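Local coordinates for Cgl0159-like domain-containing protein (Corynebacterium glutamicum, PDB 3FOK) that is of unknown function but belongs to a family of the TIM-barrel clan and folds as a beta/alpha barrel that assembles with further copies of itself, at residues Pro4-Arg15 with Tyr70-Ser81; Lys43-Ala53 with Gly84-Pro92. All coordinates share one frame; numbering follows the deposited sequence.

Interaction 1: residues Pro4-Arg15 with Tyr70-Ser81; sequences PIISPESFEALR and YELLERMAIALS
Helix 8-15 and helix 70-81 cross at 117° with their axes still 12.3 Å apart at closest approach, so long side chains and the loop Pro4-Ile6 that precedes the first helix bridge the gap. The Tyr70 ring turns its CD1 edge onto the Phe11 ring in a T-shaped stack, the planes at 90° and the centroids 4.9 Å apart. Ile6 CG2, from the same segment as Phe11, covers the opposite face of that ring, which is thus held between aliphatic and aromatic carbon. Beyond the stack, Arg15, its chain bent at chi3, brings NH1 to Tyr70 OH at 3.0 Å; the hydroxyl lies close to the guanidinium plane and the bond is fairly straight (164°). NH2 of the same group forms a salt bridge with Glu12 OE2, so both ends of the guanidinium have partners. At the other end, the Glu74 chain folds at chi2 and OE2 accepts the backbone N-H of Ile6, nearly along the carboxylate C-O axis. Next to this polar grip, Ile5 CG2 rests on Ala77 CB at 3.6 Å. Leu14 and Leu73 also touch Thr237 of a second subunit. The arrangement is an N-terminal extension packed against an outer helix of a TIM-type barrel.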
loop_
_atom_site.group_PDB
_atom_site.type_symbol
_atom_site.label_atom_id
_atom_site.label_comp_id
_atom_site.label_asym_id
_atom_site.label_seq_id
_atom_site.Cartn_x
_atom_site.Cartn_y
_atom_site.Cartn_z
ATOM N N PRO A 4 -29.191 38.399 13.948
ATOM C CA PRO A 4 -28.246 37.301 13.721
ATOM C C PRO A 4 -27.844 36.568 14.995
ATOM O O PRO A 4 -27.728 37.173 16.061
ATOM C CB PRO A 4 -27.064 38.005 13.069
ATOM C CG PRO A 4 -27.077 39.338 13.749
ATOM C CD PRO A 4 -28.546 39.700 13.700
ATOM N N ILE A 5 -27.635 35.261 14.880
ATOM C CA ILE A 5 -27.229 34.461 16.025
ATOM C C ILE A 5 -25.746 34.696 16.306
ATOM O O ILE A 5 -25.307 34.629 17.453
ATOM C CB ILE A 5 -27.462 32.958 15.770
ATOM C CG1 ILE A 5 -28.949 32.690 15.518
ATOM C CG2 ILE A 5 -26.980 32.145 16.968
ATOM C CD1 ILE A 5 -29.833 32.821 16.750
ATOM N N ILE A 6 -24.975 34.980 15.260
ATOM C CA ILE A 6 -23.545 35.225 15.428
ATOM C C ILE A 6 -23.178 36.668 15.103
ATOM O O ILE A 6 -23.203 37.082 13.946
ATOM C CB ILE A 6 -22.696 34.303 14.533
ATOM C CG1 ILE A 6 -23.102 32.845 14.749
ATOM C CG2 ILE A 6 -21.220 34.482 14.864
ATOM C CD1 ILE A 6 -22.334 31.855 13.894
ATOM N N SER A 7 -22.834 37.428 16.135
ATOM C CA SER A 7 -22.458 38.826 15.964
ATOM C C SER A 7 -21.085 38.933 15.323
ATOM O O SER A 7 -20.229 38.072 15.522
ATOM C CB SER A 7 -22.418 39.534 17.318
ATOM O OG SER A 7 -21.343 39.051 18.109
ATOM N N PRO A 8 -20.857 39.995 14.537
ATOM C CA PRO A 8 -19.550 40.156 13.900
ATOM C C PRO A 8 -18.427 40.151 14.938
ATOM O O PRO A 8 -17.259 39.935 14.605
ATOM C CB PRO A 8 -19.685 41.489 13.155
ATOM C CG PRO A 8 -20.820 42.192 13.859
ATOM C CD PRO A 8 -21.776 41.072 14.141
ATOM N N GLU A 9 -18.790 40.376 16.200
ATOM C CA GLU A 9 -17.814 40.372 17.281
ATOM C C GLU A 9 -17.403 38.942 17.615
ATOM O O GLU A 9 -16.252 38.684 17.967
ATOM C CB GLU A 9 -18.382 41.062 18.524
ATOM C CG GLU A 9 -18.394 42.578 18.415
ATOM C CD GLU A 9 -19.792 43.160 18.349
ATOM O OE1 GLU A 9 -20.614 42.651 17.559
ATOM O OE2 GLU A 9 -20.062 44.133 19.084
ATOM N N SER A 10 -18.344 38.011 17.498
ATOM C CA SER A 10 -18.044 36.613 17.772
ATOM C C SER A 10 -17.166 36.045 16.663
ATOM O O SER A 10 -16.307 35.202 16.918
ATOM C CB SER A 10 -19.332 35.804 17.899
ATOM O OG SER A 10 -19.939 36.039 19.155
ATOM N N PHE A 11 -17.372 36.517 15.435
ATOM C CA PHE A 11 -16.564 36.059 14.315
ATOM C C PHE A 11 -15.140 36.573 14.442
ATOM O O PHE A 11 -14.191 35.889 14.060
ATOM C CB PHE A 11 -17.165 36.506 12.982
ATOM C CG PHE A 11 -18.250 35.598 12.479
ATOM C CD1 PHE A 11 -18.095 34.219 12.545
ATOM C CD2 PHE A 11 -19.415 36.114 11.926
ATOM C CE1 PHE A 11 -19.082 33.363 12.071
ATOM C CE2 PHE A 11 -20.415 35.263 11.445
ATOM C CZ PHE A 11 -20.244 33.882 11.519
ATOM N N GLU A 12 -14.986 37.777 14.978
ATOM C CA GLU A 12 -13.652 38.326 15.153
ATOM C C GLU A 12 -12.915 37.454 16.163
ATOM O O GLU A 12 -11.727 37.184 16.013
ATOM C CB GLU A 12 -13.709 39.772 15.661
ATOM C CG GLU A 12 -12.335 40.394 15.816
ATOM C CD GLU A 12 -11.570 40.428 14.503
ATOM O OE1 GLU A 12 -10.321 40.487 14.535
ATOM O OE2 GLU A 12 -12.221 40.409 13.434
ATOM N N ALA A 13 -13.634 37.007 17.186
ATOM C CA ALA A 13 -13.057 36.158 18.220
ATOM C C ALA A 13 -12.693 34.784 17.657
ATOM O O ALA A 13 -11.642 34.236 17.990
ATOM C CB ALA A 13 -14.038 36.009 19.378
ATOM N N LEU A 14 -13.563 34.230 16.810
ATOM C CA LEU A 14 -13.327 32.923 16.192
ATOM C C LEU A 14 -12.073 32.958 15.330
ATOM O O LEU A 14 -11.173 32.144 15.506
ATOM C CB LEU A 14 -14.532 32.511 15.335
ATOM C CG LEU A 14 -14.414 31.339 14.345
ATOM C CD1 LEU A 14 -14.049 30.046 15.059
ATOM C CD2 LEU A 14 -15.739 31.173 13.617
ATOM N N ARG A 15 -12.024 33.899 14.393
ATOM C CA ARG A 15 -10.861 34.040 13.521
ATOM C C ARG A 15 -9.637 34.259 14.386
ATOM O O ARG A 15 -8.601 33.616 14.215
ATOM C CB ARG A 15 -11.001 35.252 12.596
ATOM C CG ARG A 15 -11.946 35.098 11.426
ATOM C CD ARG A 15 -11.719 36.241 10.441
ATOM N NE ARG A 15 -12.037 37.545 11.013
ATOM C CZ ARG A 15 -13.228 38.128 10.927
ATOM N NH1 ARG A 15 -14.219 37.523 10.289
ATOM N NH2 ARG A 15 -13.429 39.315 11.480
ATOM N N TYR A 70 -19.151 32.342 6.187
ATOM C CA TYR A 70 -19.747 33.103 7.280
ATOM C C TYR A 70 -21.266 32.992 7.264
ATOM O O TYR A 70 -21.895 32.873 8.315
ATOM C CB TYR A 70 -19.312 34.562 7.206
ATOM C CG TYR A 70 -17.859 34.754 7.572
ATOM C CD1 TYR A 70 -17.462 34.838 8.906
ATOM C CD2 TYR A 70 -16.873 34.801 6.586
ATOM C CE1 TYR A 70 -16.115 34.965 9.247
ATOM C CE2 TYR A 70 -15.532 34.923 6.915
ATOM C CZ TYR A 70 -15.158 35.004 8.244
ATOM O OH TYR A 70 -13.827 35.118 8.567
ATOM N N GLU A 71 -21.861 33.017 6.075
ATOM C CA GLU A 71 -23.310 32.894 5.975
ATOM C C GLU A 71 -23.708 31.455 6.263
ATOM O O GLU A 71 -24.758 31.202 6.845
ATOM C CB GLU A 71 -23.810 33.276 4.581
ATOM C CG GLU A 71 -23.410 34.654 4.113
ATOM C CD GLU A 71 -24.205 35.101 2.899
ATOM O OE1 GLU A 71 -24.621 34.227 2.106
ATOM O OE2 GLU A 71 -24.402 36.325 2.734
ATOM N N LEU A 72 -22.867 30.514 5.850
ATOM C CA LEU A 72 -23.144 29.104 6.081
ATOM C C LEU A 72 -23.253 28.896 7.585
ATOM O O LEU A 72 -24.187 28.260 8.067
ATOM C CB LEU A 72 -22.017 28.231 5.525
ATOM C CG LEU A 72 -22.340 26.774 5.163
ATOM C CD1 LEU A 72 -21.041 25.993 5.051
ATOM C CD2 LEU A 72 -23.235 26.136 6.214
ATOM N N LEU A 73 -22.296 29.449 8.325
ATOM C CA LEU A 73 -22.290 29.326 9.775
ATOM C C LEU A 73 -23.513 29.994 10.401
ATOM O O LEU A 73 -24.095 29.461 11.345
ATOM C CB LEU A 73 -20.998 29.919 10.352
ATOM C CG LEU A 73 -19.712 29.133 10.050
ATOM C CD1 LEU A 73 -18.496 29.898 10.556
ATOM C CD2 LEU A 73 -19.788 27.763 10.700
ATOM N N GLU A 74 -23.908 31.150 9.874
ATOM C CA GLU A 74 -25.076 31.858 10.395
ATOM C C GLU A 74 -26.321 31.003 10.195
ATOM O O GLU A 74 -27.101 30.787 11.123
ATOM C CB GLU A 74 -25.270 33.195 9.673
ATOM C CG GLU A 74 -25.204 34.427 10.573
ATOM C CD GLU A 74 -26.186 34.378 11.734
ATOM O OE1 GLU A 74 -27.412 34.306 11.493
ATOM O OE2 GLU A 74 -25.727 34.415 12.894
ATOM N N ARG A 75 -26.504 30.520 8.973
ATOM C CA ARG A 75 -27.655 29.692 8.648
ATOM C C ARG A 75 -27.667 28.450 9.538
ATOM O O ARG A 75 -28.725 27.960 9.918
ATOM C CB ARG A 75 -27.611 29.310 7.167
ATOM C CG ARG A 75 -27.417 30.520 6.256
ATOM C CD ARG A 75 -27.254 30.131 4.800
ATOM N NE ARG A 75 -28.535 30.018 4.116
ATOM C CZ ARG A 75 -29.129 31.014 3.466
ATOM N NH1 ARG A 75 -28.556 32.206 3.401
ATOM N NH2 ARG A 75 -30.305 30.817 2.887
HETATM N N MSE A 76 -26.479 27.959 9.877
HETATM C CA MSE A 76 -26.349 26.790 10.739
HETATM C C MSE A 76 -26.747 27.162 12.164
HETATM O O MSE A 76 -27.494 26.437 12.823
HETATM C CB MSE A 76 -24.904 26.269 10.728
HETATM C CG MSE A 76 -24.732 24.889 10.103
HETATM SE SE MSE A 76 -25.749 23.510 10.999
HETATM C CE MSE A 76 -27.443 23.828 10.154
ATOM N N ALA A 77 -26.239 28.300 12.632
ATOM C CA ALA A 77 -26.535 28.782 13.976
ATOM C C ALA A 77 -28.040 28.925 14.162
ATOM O O ALA A 77 -28.580 28.582 15.216
ATOM C CB ALA A 77 -25.851 30.116 14.212
ATOM N N ILE A 78 -28.714 29.433 13.133
ATOM C CA ILE A 78 -30.158 29.610 13.187
ATOM C C ILE A 78 -30.833 28.254 13.350
ATOM O O ILE A 78 -31.655 28.062 14.249
ATOM C CB ILE A 78 -30.685 30.285 11.901
ATOM C CG1 ILE A 78 -30.189 31.732 11.836
ATOM C CG2 ILE A 78 -32.207 30.235 11.867
ATOM C CD1 ILE A 78 -30.586 32.461 10.568
ATOM N N ALA A 79 -30.481 27.317 12.476
ATOM C CA ALA A 79 -31.051 25.978 12.525
ATOM C C ALA A 79 -30.864 25.354 13.908
ATOM O O ALA A 79 -31.805 24.815 14.484
ATOM C CB ALA A 79 -30.405 25.100 11.464
ATOM N N LEU A 80 -29.649 25.442 14.444
ATOM C CA LEU A 80 -29.343 24.876 15.755
ATOM C C LEU A 80 -30.075 25.552 16.906
ATOM O O LEU A 80 -30.230 24.962 17.975
ATOM C CB LEU A 80 -27.836 24.936 16.029
ATOM C CG LEU A 80 -26.912 24.031 15.211
ATOM C CD1 LEU A 80 -25.474 24.238 15.665
ATOM C CD2 LEU A 80 -27.322 22.571 15.388
ATOM N N SER A 81 -30.520 26.787 16.699
ATOM C CA SER A 81 -31.219 27.514 17.753
ATOM C C SER A 81 -32.697 27.146 17.821
ATOM O O SER A 81 -33.346 27.343 18.846
ATOM C CB SER A 81 -31.085 29.021 17.537
ATOM O OG SER A 81 -31.804 29.433 16.391
#

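Interaction 2: residues Lys43-Ala53 with Gly84-Pro92; sequences KLFIVAADHPA and GVDGVLGTP
Leu89 and Ala48 point to the same face of a parallel strand pair within the beta-alpha-beta unit of a TIM-type barrel, in which helix 69-81 links strands 44-48 and 87-90. On this face, where Val110 of the next strand also packs on Leu89, Leu89 CD2 reaches Ala48 CB at 4.0 Å, and Ile46 CG2 lies against Leu89 CB. Gly87, paired with Ile46, adds no side chain there. Val47 and Val88 point to the other face, toward Met76 of the connecting helix. Between the backbones, Val47 N donates to Gly87 O and Leu89 N to Val47 O (2.9 Å), before Ala49 N closes on Leu89 O. At the N-terminal end, Phe45 has CG anti to its own N (chi1 172°), which swings the ring alongside Gly84-Val85: Gly84 O sits at the ring edge, near its plane, while Val85 CG1 approaches CE2 obliquely. Asp86 N donates to Phe45 O (2.9 Å) in the carbonyl plane, and Asp86 OD1 forms a salt bridge with Arg35. Past the other strand end, Ala53 CB meets Thr91 CG2 at 3.8 Å, close to Gly211 of a second subunit. Asp50 OD1, hydrogen-bonded to Ser112 OG, lies 4.2 Å from Leu89 CD2, the two side chains crossing at a slant.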
loop_
_atom_site.group_PDB
_atom_site.type_symbol
_atom_site.label_atom_id
_atom_site.label_comp_id
_atom_site.label_asym_id
_atom_site.label_seq_id
_atom_site.Cartn_x
_atom_site.Cartn_y
_atom_site.Cartn_z
ATOM N N LYS A 43 -36.500 9.819 18.429
ATOM C CA LYS A 43 -36.277 10.362 17.093
ATOM C C LYS A 43 -35.057 11.272 17.051
ATOM O O LYS A 43 -34.612 11.784 18.082
ATOM C CB LYS A 43 -37.509 11.130 16.611
ATOM C CG LYS A 43 -38.524 10.282 15.851
ATOM C CD LYS A 43 -39.114 9.184 16.713
ATOM C CE LYS A 43 -40.227 8.448 15.980
ATOM N NZ LYS A 43 -39.743 7.786 14.734
ATOM N N LEU A 44 -34.528 11.481 15.848
ATOM C CA LEU A 44 -33.343 12.307 15.671
ATOM C C LEU A 44 -33.484 13.221 14.455
ATOM O O LEU A 44 -33.946 12.794 13.398
ATOM C CB LEU A 44 -32.125 11.391 15.509
ATOM C CG LEU A 44 -30.716 11.867 15.858
ATOM C CD1 LEU A 44 -30.643 12.244 17.332
ATOM C CD2 LEU A 44 -29.729 10.749 15.553
ATOM N N PHE A 45 -33.098 14.483 14.618
ATOM C CA PHE A 45 -33.153 15.462 13.533
ATOM C C PHE A 45 -31.811 16.175 13.473
ATOM O O PHE A 45 -31.440 16.906 14.392
ATOM C CB PHE A 45 -34.290 16.465 13.767
ATOM C CG PHE A 45 -34.304 17.623 12.798
ATOM C CD1 PHE A 45 -33.887 17.462 11.478
ATOM C CD2 PHE A 45 -34.762 18.872 13.203
ATOM C CE1 PHE A 45 -33.927 18.531 10.578
ATOM C CE2 PHE A 45 -34.808 19.940 12.316
ATOM C CZ PHE A 45 -34.389 19.770 10.999
ATOM N N ILE A 46 -31.087 15.951 12.380
ATOM C CA ILE A 46 -29.764 16.528 12.201
ATOM C C ILE A 46 -29.634 17.347 10.920
ATOM O O ILE A 46 -30.089 16.925 9.853
ATOM C CB ILE A 46 -28.712 15.400 12.208
ATOM C CG1 ILE A 46 -28.634 14.805 13.615
ATOM C CG2 ILE A 46 -27.356 15.923 11.745
ATOM C CD1 ILE A 46 -27.781 13.570 13.718
ATOM N N VAL A 47 -29.016 18.520 11.031
ATOM C CA VAL A 47 -28.824 19.381 9.873
ATOM C C VAL A 47 -27.423 19.149 9.307
ATOM O O VAL A 47 -26.431 19.209 10.031
ATOM C CB VAL A 47 -28.994 20.866 10.243
ATOM C CG1 VAL A 47 -29.193 21.680 8.979
ATOM C CG2 VAL A 47 -30.180 21.041 11.183
ATOM N N ALA A 48 -27.355 18.892 8.006
ATOM C CA ALA A 48 -26.093 18.602 7.330
ATOM C C ALA A 48 -25.457 19.763 6.571
ATOM O O ALA A 48 -26.143 20.548 5.912
ATOM C CB ALA A 48 -26.294 17.429 6.383
ATOM N N ALA A 49 -24.132 19.841 6.645
ATOM C CA ALA A 49 -23.378 20.888 5.967
ATOM C C ALA A 49 -21.961 20.434 5.625
ATOM O O ALA A 49 -21.007 21.192 5.777
ATOM C CB ALA A 49 -23.331 22.142 6.835
ATOM N N ASP A 50 -21.820 19.202 5.151
ATOM C CA ASP A 50 -20.499 18.687 4.796
ATOM C C ASP A 50 -20.257 18.701 3.286
ATOM O O ASP A 50 -19.294 18.099 2.800
ATOM C CB ASP A 50 -20.303 17.257 5.330
ATOM C CG ASP A 50 -21.277 16.264 4.727
ATOM O OD1 ASP A 50 -20.963 15.057 4.728
ATOM O OD2 ASP A 50 -22.357 16.681 4.265
ATOM N N HIS A 51 -21.119 19.400 2.551
ATOM C CA HIS A 51 -21.008 19.472 1.097
ATOM C C HIS A 51 -19.808 20.260 0.555
ATOM O O HIS A 51 -19.134 19.811 -0.374
ATOM C CB HIS A 51 -22.285 20.067 0.499
ATOM C CG HIS A 51 -23.542 19.555 1.121
ATOM N ND1 HIS A 51 -23.915 19.868 2.410
ATOM C CD2 HIS A 51 -24.525 18.761 0.628
ATOM C CE1 HIS A 51 -25.073 19.292 2.684
ATOM N NE2 HIS A 51 -25.463 18.615 1.618
ATOM N N PRO A 52 -19.533 21.451 1.114
ATOM C CA PRO A 52 -18.405 22.256 0.634
ATOM C C PRO A 52 -17.097 21.483 0.481
ATOM O O PRO A 52 -16.447 21.547 -0.564
ATOM C CB PRO A 52 -18.302 23.358 1.683
ATOM C CG PRO A 52 -19.720 23.540 2.109
ATOM C CD PRO A 52 -20.197 22.112 2.252
ATOM N N ALA A 53 -16.723 20.756 1.529
ATOM C CA ALA A 53 -15.491 19.973 1.543
ATOM C C ALA A 53 -15.393 18.985 0.384
ATOM O O ALA A 53 -14.310 18.509 0.056
ATOM C CB ALA A 53 -15.371 19.233 2.867
ATOM N N GLY A 84 -36.057 21.408 18.541
ATOM C CA GLY A 84 -36.274 20.243 17.705
ATOM C C GLY A 84 -35.041 19.748 16.970
ATOM O O GLY A 84 -34.996 18.586 16.568
ATOM N N VAL A 85 -34.045 20.609 16.779
ATOM C CA VAL A 85 -32.828 20.190 16.085
ATOM C C VAL A 85 -31.848 19.574 17.084
ATOM O O VAL A 85 -31.290 20.259 17.942
ATOM C CB VAL A 85 -32.151 21.371 15.331
ATOM C CG1 VAL A 85 -33.144 22.011 14.382
ATOM C CG2 VAL A 85 -31.618 22.397 16.314
ATOM N N ASP A 86 -31.647 18.270 16.960
ATOM C CA ASP A 86 -30.769 17.538 17.857
ATOM C C ASP A 86 -29.283 17.688 17.578
ATOM O O ASP A 86 -28.466 17.523 18.481
ATOM C CB ASP A 86 -31.145 16.058 17.833
ATOM C CG ASP A 86 -32.587 15.827 18.225
ATOM O OD1 ASP A 86 -32.915 16.008 19.418
ATOM O OD2 ASP A 86 -33.389 15.475 17.337
ATOM N N GLY A 87 -28.923 17.991 16.338
ATOM C CA GLY A 87 -27.513 18.126 16.040
ATOM C C GLY A 87 -27.147 18.533 14.628
ATOM O O GLY A 87 -27.998 18.903 13.814
ATOM N N VAL A 88 -25.856 18.438 14.340
ATOM C CA VAL A 88 -25.329 18.820 13.042
ATOM C C VAL A 88 -24.304 17.824 12.504
ATOM O O VAL A 88 -23.600 17.163 13.267
ATOM C CB VAL A 88 -24.676 20.223 13.132
ATOM C CG1 VAL A 88 -23.693 20.260 14.295
ATOM C CG2 VAL A 88 -23.968 20.564 11.836
ATOM N N LEU A 89 -24.250 17.715 11.181
ATOM C CA LEU A 89 -23.306 16.836 10.501
ATOM C C LEU A 89 -22.363 17.718 9.706
ATOM O O LEU A 89 -22.801 18.509 8.874
ATOM C CB LEU A 89 -24.025 15.885 9.539
ATOM C CG LEU A 89 -23.183 15.368 8.361
ATOM C CD1 LEU A 89 -21.918 14.691 8.871
ATOM C CD2 LEU A 89 -24.009 14.405 7.526
ATOM N N GLY A 90 -21.069 17.585 9.954
ATOM C CA GLY A 90 -20.124 18.396 9.223
ATOM C C GLY A 90 -18.716 17.852 9.207
ATOM O O GLY A 90 -18.388 16.892 9.901
ATOM N N THR A 91 -17.886 18.473 8.382
ATOM C CA THR A 91 -16.490 18.101 8.263
ATOM C C THR A 91 -15.804 18.792 9.447
ATOM O O THR A 91 -16.388 19.682 10.066
ATOM C CB THR A 91 -15.928 18.578 6.903
ATOM O OG1 THR A 91 -14.585 19.039 7.063
ATOM C CG2 THR A 91 -16.787 19.692 6.335
ATOM N N PRO A 92 -14.569 18.397 9.789
ATOM C CA PRO A 92 -13.888 19.033 10.925
ATOM C C PRO A 92 -13.823 20.567 10.947
ATOM O O PRO A 92 -13.925 21.174 12.013
ATOM C CB PRO A 92 -12.497 18.404 10.892
ATOM C CG PRO A 92 -12.769 17.037 10.349
ATOM C CD PRO A 92 -13.737 17.324 9.215
#

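Helix 69-81 is common to both contacts: in interaction 1 it receives the N-terminal segment, and in interaction 2 it is the connection between the two paired strands. Their centres lie 15 Å apart. Interaction 2 is buried near the middle of the chain, and backbone hydrogen bonds between parallel strands dominate it, with mainly apolar side chains on both faces. Interaction 1 lies farther out and is partly exposed; there side chains do the joining, through an aromatic pair, an arginine-tyrosine bond and a carboxylate gripping a backbone N-H. Met76 ties the layers together, its selenium-bearing side chain packing on Val47 and Val88. Both contacts also reach the second subunit.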